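Local coordinates for VAO-type flavoprotein oxidase VAO615 (Myceliophthora thermophila, PDB 6F72) that probably acts as an oxidoreductase that carries a bicovalently bound FAD and, once reduced, reacts rapidly with molecular oxygen, its substrate still being unidentified, at residues G235-D249 against D451-L465. Residues are numbered along the deposited sequence; the frame is centred on the assembly and turned at random.
With FAD (flavin-adenine dinucleotide), chain E.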
loop_
_atom_site.group_PDB
_atom_site.type_symbol
_atom_site.label_atom_id
_atom_site.label_comp_id
_atom_site.label_asym_id
_atom_site.label_seq_id
_atom_site.Cartn_x
_atom_site.Cartn_y
_atom_site.Cartn_z
ATOM N N GLY A 235 7.198 4.167 0.658
ATOM C CA GLY A 235 8.166 3.375 -0.092
ATOM C C GLY A 235 7.674 3.148 -1.498
ATOM O O GLY A 235 7.922 3.986 -2.385
ATOM N N GLY A 236 6.968 2.032 -1.691
ATOM C CA GLY A 236 6.282 1.749 -2.948
ATOM C C GLY A 236 7.080 0.878 -3.894
ATOM O O GLY A 236 7.881 1.379 -4.699
ATOM N N HIS A 237 6.858 -0.433 -3.819
ATOM C CA HIS A 237 7.490 -1.326 -4.779
ATOM C C HIS A 237 6.644 -1.513 -6.044
ATOM O O HIS A 237 5.453 -1.178 -6.074
ATOM C CB HIS A 237 7.901 -2.643 -4.126
ATOM C CG HIS A 237 6.813 -3.668 -4.067
ATOM N ND1 HIS A 237 5.903 -3.732 -3.029
ATOM C CD2 HIS A 237 6.507 -4.691 -4.904
ATOM C CE1 HIS A 237 5.073 -4.739 -3.241
ATOM N NE2 HIS A 237 5.421 -5.340 -4.368
ATOM N N SER A 238 7.282 -2.044 -7.077
ATOM C CA SER A 238 6.742 -2.085 -8.425
ATOM C C SER A 238 7.505 -3.143 -9.192
ATOM O O SER A 238 8.673 -3.418 -8.875
ATOM C CB SER A 238 6.956 -0.720 -9.102
ATOM O OG SER A 238 6.595 -0.719 -10.476
ATOM N N ILE A 239 6.867 -3.710 -10.216
ATOM C CA ILE A 239 7.533 -4.634 -11.157
ATOM C C ILE A 239 8.613 -3.898 -11.994
ATOM O O ILE A 239 9.450 -4.517 -12.666
ATOM C CB ILE A 239 6.504 -5.405 -12.039
ATOM C CG1 ILE A 239 5.639 -4.436 -12.883
ATOM C CG2 ILE A 239 5.633 -6.318 -11.165
ATOM C CD1 ILE A 239 4.882 -5.072 -14.040
ATOM N N LEU A 240 8.596 -2.572 -11.905
ATOM C CA LEU A 240 9.522 -1.710 -12.613
ATOM C C LEU A 240 10.675 -1.234 -11.722
ATOM O O LEU A 240 11.542 -0.477 -12.175
ATOM C CB LEU A 240 8.778 -0.497 -13.213
ATOM C CG LEU A 240 7.992 -0.636 -14.525
ATOM C CD1 LEU A 240 7.563 0.747 -15.013
ATOM C CD2 LEU A 240 8.736 -1.382 -15.631
ATOM N N SER A 241 10.682 -1.676 -10.467
ATOM C CA SER A 241 11.660 -1.194 -9.501
ATOM C C SER A 241 13.109 -1.585 -9.806
ATOM O O SER A 241 14.018 -0.813 -9.511
ATOM C CB SER A 241 11.258 -1.562 -8.078
ATOM O OG SER A 241 10.198 -0.722 -7.659
ATOM N N SER A 242 13.309 -2.737 -10.447
ATOM C CA SER A 242 14.647 -3.170 -10.875
ATOM C C SER A 242 15.206 -2.259 -11.964
ATOM O O SER A 242 16.425 -2.177 -12.142
ATOM C CB SER A 242 14.631 -4.602 -11.390
ATOM O OG SER A 242 14.317 -5.501 -10.356
ATOM N N SER A 243 14.310 -1.605 -12.701
ATOM C CA SER A 243 14.709 -0.663 -13.727
ATOM C C SER A 243 14.826 0.768 -13.190
ATOM O O SER A 243 15.748 1.495 -13.588
ATOM C CB SER A 243 13.767 -0.719 -14.930
ATOM O OG SER A 243 13.948 -1.914 -15.667
ATOM N N TYR A 244 13.925 1.172 -12.282
ATOM C CA TYR A 244 13.852 2.585 -11.858
ATOM C C TYR A 244 13.802 2.904 -10.360
ATOM O O TYR A 244 13.531 4.052 -9.978
ATOM C CB TYR A 244 12.688 3.287 -12.546
ATOM C CG TYR A 244 12.540 3.019 -14.027
ATOM C CD1 TYR A 244 13.499 3.459 -14.959
ATOM C CD2 TYR A 244 11.417 2.350 -14.502
ATOM C CE1 TYR A 244 13.326 3.215 -16.321
ATOM C CE2 TYR A 244 11.237 2.105 -15.853
ATOM C CZ TYR A 244 12.178 2.537 -16.754
ATOM O OH TYR A 244 11.940 2.266 -18.075
ATOM N N GLY A 245 14.060 1.912 -9.515
ATOM C CA GLY A 245 14.016 2.122 -8.069
ATOM C C GLY A 245 12.603 2.053 -7.528
ATOM O O GLY A 245 11.647 1.790 -8.271
ATOM N N VAL A 246 12.464 2.294 -6.224
ATOM C CA VAL A 246 11.141 2.313 -5.584
ATOM C C VAL A 246 10.431 3.608 -5.939
ATOM O O VAL A 246 11.068 4.540 -6.383
ATOM C CB VAL A 246 11.200 2.111 -4.038
ATOM C CG1 VAL A 246 11.913 0.824 -3.702
ATOM C CG2 VAL A 246 11.851 3.295 -3.343
ATOM N N ALA A 247 9.114 3.648 -5.745
ATOM C CA ALA A 247 8.295 4.841 -5.984
ATOM C C ALA A 247 8.918 6.126 -5.409
ATOM O O ALA A 247 9.086 7.110 -6.137
ATOM C CB ALA A 247 6.890 4.614 -5.432
ATOM N N ALA A 248 9.306 6.085 -4.129
ATOM C CA ALA A 248 9.839 7.233 -3.411
ATOM C C ALA A 248 11.157 7.819 -4.004
ATOM O O ALA A 248 11.424 9.019 -3.843
ATOM C CB ALA A 248 9.995 6.897 -1.947
ATOM N N ASP A 249 11.933 6.963 -4.689
ATOM C CA ASP A 249 13.153 7.325 -5.419
ATOM C C ASP A 249 12.855 8.250 -6.584
ATOM O O ASP A 249 13.711 9.059 -6.983
ATOM C CB ASP A 249 13.823 6.081 -5.999
ATOM C CG ASP A 249 14.496 5.237 -4.959
ATOM O OD1 ASP A 249 14.751 5.718 -3.829
ATOM O OD2 ASP A 249 14.789 4.073 -5.293
ATOM N N ASP A 451 7.389 -10.267 -4.527
ATOM C CA ASP A 451 8.012 -9.528 -5.591
ATOM C C ASP A 451 9.518 -9.570 -5.435
ATOM O O ASP A 451 10.026 -9.700 -4.321
ATOM C CB ASP A 451 7.526 -8.098 -5.617
ATOM C CG ASP A 451 6.882 -7.757 -6.926
ATOM O OD1 ASP A 451 5.654 -8.018 -7.029
ATOM O OD2 ASP A 451 7.611 -7.257 -7.838
ATOM N N SER A 452 10.207 -9.452 -6.565
ATOM C CA SER A 452 11.662 -9.456 -6.603
ATOM C C SER A 452 12.171 -8.219 -7.325
ATOM O O SER A 452 11.560 -7.752 -8.299
ATOM C CB SER A 452 12.177 -10.735 -7.254
ATOM O OG SER A 452 11.625 -10.910 -8.545
ATOM N N PHE A 453 13.292 -7.694 -6.835
ATOM C CA PHE A 453 13.807 -6.388 -7.262
ATOM C C PHE A 453 15.270 -6.206 -6.879
ATOM O O PHE A 453 15.740 -6.792 -5.899
ATOM C CB PHE A 453 12.982 -5.253 -6.617
ATOM C CG PHE A 453 12.987 -5.284 -5.115
ATOM C CD1 PHE A 453 13.991 -4.635 -4.388
ATOM C CD2 PHE A 453 12.013 -5.988 -4.422
ATOM C CE1 PHE A 453 14.019 -4.685 -3.004
ATOM C CE2 PHE A 453 12.028 -6.036 -3.037
ATOM C CZ PHE A 453 13.029 -5.387 -2.324
ATOM N N SER A 454 15.968 -5.372 -7.650
ATOM C CA SER A 454 17.255 -4.813 -7.256
ATOM C C SER A 454 17.143 -3.286 -7.357
ATOM O O SER A 454 16.929 -2.752 -8.440
ATOM C CB SER A 454 18.376 -5.357 -8.142
ATOM O OG SER A 454 19.617 -4.801 -7.762
ATOM N N VAL A 455 17.249 -2.595 -6.223
ATOM C CA VAL A 455 17.046 -1.136 -6.166
ATOM C C VAL A 455 18.256 -0.375 -5.574
ATOM O O VAL A 455 18.124 0.765 -5.100
ATOM C CB VAL A 455 15.735 -0.742 -5.431
ATOM C CG1 VAL A 455 14.491 -1.251 -6.168
ATOM C CG2 VAL A 455 15.747 -1.197 -3.978
ATOM N N ALA A 456 19.424 -1.017 -5.584
ATOM C CA ALA A 456 20.650 -0.377 -5.137
ATOM C C ALA A 456 21.348 0.293 -6.323
ATOM O O ALA A 456 21.181 -0.132 -7.475
ATOM C CB ALA A 456 21.568 -1.391 -4.466
ATOM N N ASP A 457 22.086 1.365 -6.033
ATOM C CA ASP A 457 23.030 2.004 -6.989
ATOM C C ASP A 457 22.396 2.579 -8.278
ATOM O O ASP A 457 22.997 2.593 -9.364
ATOM C CB ASP A 457 24.220 1.070 -7.295
ATOM C CG ASP A 457 24.908 0.565 -6.031
ATOM O OD1 ASP A 457 25.313 1.402 -5.186
ATOM O OD2 ASP A 457 25.038 -0.669 -5.883
ATOM N N LYS A 458 21.160 3.035 -8.130
ATOM C CA LYS A 458 20.498 3.859 -9.126
ATOM C C LYS A 458 20.447 5.276 -8.580
ATOM O O LYS A 458 20.334 5.470 -7.358
ATOM C CB LYS A 458 19.086 3.374 -9.354
ATOM C CG LYS A 458 19.005 2.021 -10.015
ATOM C CD LYS A 458 17.616 1.468 -9.788
ATOM C CE LYS A 458 17.368 0.337 -10.751
ATOM N NZ LYS A 458 17.994 -0.925 -10.275
ATOM N N PRO A 459 20.527 6.281 -9.470
ATOM C CA PRO A 459 20.535 7.645 -8.952
ATOM C C PRO A 459 19.133 8.048 -8.503
ATOM O O PRO A 459 18.166 7.793 -9.216
ATOM C CB PRO A 459 20.991 8.489 -10.160
ATOM C CG PRO A 459 21.365 7.507 -11.240
ATOM C CD PRO A 459 20.599 6.258 -10.943
ATOM N N HIS A 460 19.044 8.626 -7.311
ATOM C CA HIS A 460 17.809 9.200 -6.782
ATOM C C HIS A 460 18.271 10.239 -5.764
ATOM O O HIS A 460 19.385 10.128 -5.273
ATOM C CB HIS A 460 16.951 8.105 -6.091
ATOM C CG HIS A 460 17.643 7.456 -4.935
ATOM N ND1 HIS A 460 17.620 7.987 -3.665
ATOM C CD2 HIS A 460 18.448 6.369 -4.873
ATOM C CE1 HIS A 460 18.362 7.247 -2.864
ATOM N NE2 HIS A 460 18.866 6.249 -3.569
ATOM N N PRO A 461 17.434 11.243 -5.435
ATOM C CA PRO A 461 17.781 12.127 -4.311
ATOM C C PRO A 461 17.799 11.392 -2.972
ATOM O O PRO A 461 17.146 10.334 -2.833
ATOM C CB PRO A 461 16.628 13.138 -4.294
ATOM C CG PRO A 461 16.075 13.116 -5.683
ATOM C CD PRO A 461 16.189 11.680 -6.103
ATOM N N ALA A 462 18.504 11.965 -1.993
ATOM C CA ALA A 462 18.437 11.497 -0.610
ATOM C C ALA A 462 16.967 11.391 -0.154
ATOM O O ALA A 462 16.160 12.292 -0.394
ATOM C CB ALA A 462 19.210 12.417 0.312
ATOM N N ASN A 463 16.638 10.263 0.465
ATOM C CA ASN A 463 15.299 10.016 1.014
ATOM C C ASN A 463 15.389 9.103 2.244
ATOM O O ASN A 463 16.484 8.645 2.591
ATOM C CB ASN A 463 14.319 9.526 -0.066
ATOM C CG ASN A 463 14.708 8.199 -0.680
ATOM O OD1 ASN A 463 15.010 7.233 0.031
ATOM N ND2 ASN A 463 14.663 8.125 -2.009
ATOM N N SER A 464 14.264 8.902 2.926
ATOM C CA SER A 464 14.218 8.141 4.191
ATOM C C SER A 464 13.911 6.644 4.031
ATOM O O SER A 464 13.731 5.922 5.028
ATOM C CB SER A 464 13.251 8.795 5.176
ATOM O OG SER A 464 11.894 8.739 4.711
ATOM N N LEU A 465 13.901 6.184 2.782
ATOM C CA LEU A 465 13.641 4.796 2.460
ATOM C C LEU A 465 14.547 3.873 3.264
ATOM O O LEU A 465 15.773 4.055 3.291
ATOM C CB LEU A 465 13.780 4.552 0.958
ATOM C CG LEU A 465 13.322 3.187 0.458
ATOM C CD1 LEU A 465 11.808 3.154 0.227
ATOM C CD2 LEU A 465 14.078 2.771 -0.790
HETATM P PA FAD E . -4.973 4.977 1.999
HETATM O O1A FAD E . -5.451 3.943 2.986
HETATM O O2A FAD E . -5.996 5.976 1.533
HETATM O O5B FAD E . -3.714 5.740 2.642
HETATM C C5B FAD E . -2.680 5.041 3.337
HETATM C C4B FAD E . -1.973 5.945 4.341
HETATM O O4B FAD E . -1.451 7.093 3.669
HETATM C C3B FAD E . -2.864 6.474 5.448
HETATM O O3B FAD E . -2.057 6.544 6.631
HETATM C C2B FAD E . -3.237 7.880 5.008
HETATM O O2B FAD E . -3.465 8.746 6.123
HETATM C C1B FAD E . -2.014 8.300 4.210
HETATM N N9A FAD E . -2.298 9.209 3.074
HETATM C C8A FAD E . -2.812 8.841 1.881
HETATM N N7A FAD E . -2.905 9.909 1.049
HETATM C C5A FAD E . -2.436 10.976 1.714
HETATM C C6A FAD E . -2.253 12.414 1.416
HETATM N N6A FAD E . -2.620 12.899 0.209
HETATM N N1A FAD E . -1.732 13.207 2.381
HETATM C C2A FAD E . -1.371 12.728 3.592
HETATM N N3A FAD E . -1.504 11.421 3.929
HETATM C C4A FAD E . -2.022 10.515 3.048
HETATM N N1 FAD E . 2.107 -1.705 -2.084
HETATM C C2 FAD E . 3.225 -1.929 -2.820
HETATM O O2 FAD E . 4.306 -1.407 -2.458
HETATM N N3 FAD E . 3.204 -2.699 -3.930
HETATM C C4 FAD E . 2.100 -3.310 -4.389
HETATM O O4 FAD E . 2.129 -4.018 -5.422
HETATM C C4X FAD E . 0.838 -3.104 -3.644
HETATM N N5 FAD E . -0.321 -3.668 -4.044
HETATM C C5X FAD E . -1.482 -3.481 -3.352
HETATM C C6 FAD E . -2.684 -4.078 -3.790
HETATM C C7 FAD E . -3.871 -3.862 -3.054
HETATM C C7M FAD E . -5.151 -4.520 -3.537
HETATM C C8 FAD E . -3.858 -2.991 -1.823
HETATM C C8M FAD E . -5.096 -2.618 -1.021
HETATM C C9 FAD E . -2.662 -2.412 -1.412
HETATM C C9A FAD E . -1.475 -2.620 -2.121
HETATM N N10 FAD E . -0.271 -2.006 -1.700
HETATM C C10 FAD E . 0.911 -2.245 -2.433
HETATM C "C1'" FAD E . -0.247 -1.210 -0.475
HETATM C "C2'" FAD E . -0.170 0.284 -0.583
HETATM O "O2'" FAD E . 1.161 0.622 -0.967
HETATM C "C3'" FAD E . -0.477 0.802 0.817
HETATM O "O3'" FAD E . -1.671 0.186 1.347
HETATM C "C4'" FAD E . -0.622 2.316 0.827
HETATM O "O4'" FAD E . -0.668 2.780 2.178
HETATM C "C5'" FAD E . -1.839 2.774 0.021
HETATM O "O5'" FAD E . -2.025 4.177 0.119
HETATM P P FAD E . -3.406 4.829 -0.379
HETATM O O1P FAD E . -3.727 4.289 -1.744
HETATM O O2P FAD E . -3.267 6.311 -0.120
HETATM O O3P FAD E . -4.452 4.213 0.686
HETATM O O HOH W 1 11.125 -4.709 -9.532
HETATM O O HOH W 2 13.698 10.268 -3.554
#
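Asp249 OD1 is gripped by two groups: Asn463 ND2 donates to it at 3.0 Å along the lone pair turned away from OD2, carboxylate and amide lying nearly coplanar, and Arg470 of helix 468-471 adds a salt bridge. The same oxygen sits over one face of the His460 ring, 3.6 Å from CG, with the planes only 17° apart. Val246 N meets OD2 from above the carboxylate plane. A water bridges Ala248 O and Asn463 ND2, while Asn463 OD1 closes an Asx turn on Leu465 N. The turn ends at Leu465, whose CD2 meets Val246 CG2 tip to tip at a tight 3.4 Å.

At the short helix 241-244 each bond pairs a side chain with a backbone atom. Lys458, bent at its last torsion (chi4 80°), brings NZ above the carbonyl plane of Ser242 O, at 2.7 Å, and also donates to Ser454 O at 2.8 Å. A methionine here would probably leave both carbonyls without their shared donor and the loop less firmly joined to the helix. Ser242 OG bonds Asn338 O and also accepts from Ser454 N (3.2 Å).

Asp451 CB packs obliquely against His237 CD2 at 3.6 Å; Thr341 bonds OD1, but OD2 is buried without a polar partner, near Ile239 CG2, which may raise its proton affinity. His237 N donates to FAD O2 at 3.1 Å. Polar bonds across the contact and within each segment thus join the FAD-binding domain to the end of strand 448-452 and the long loop that follows, the His237 side lying by the flavin.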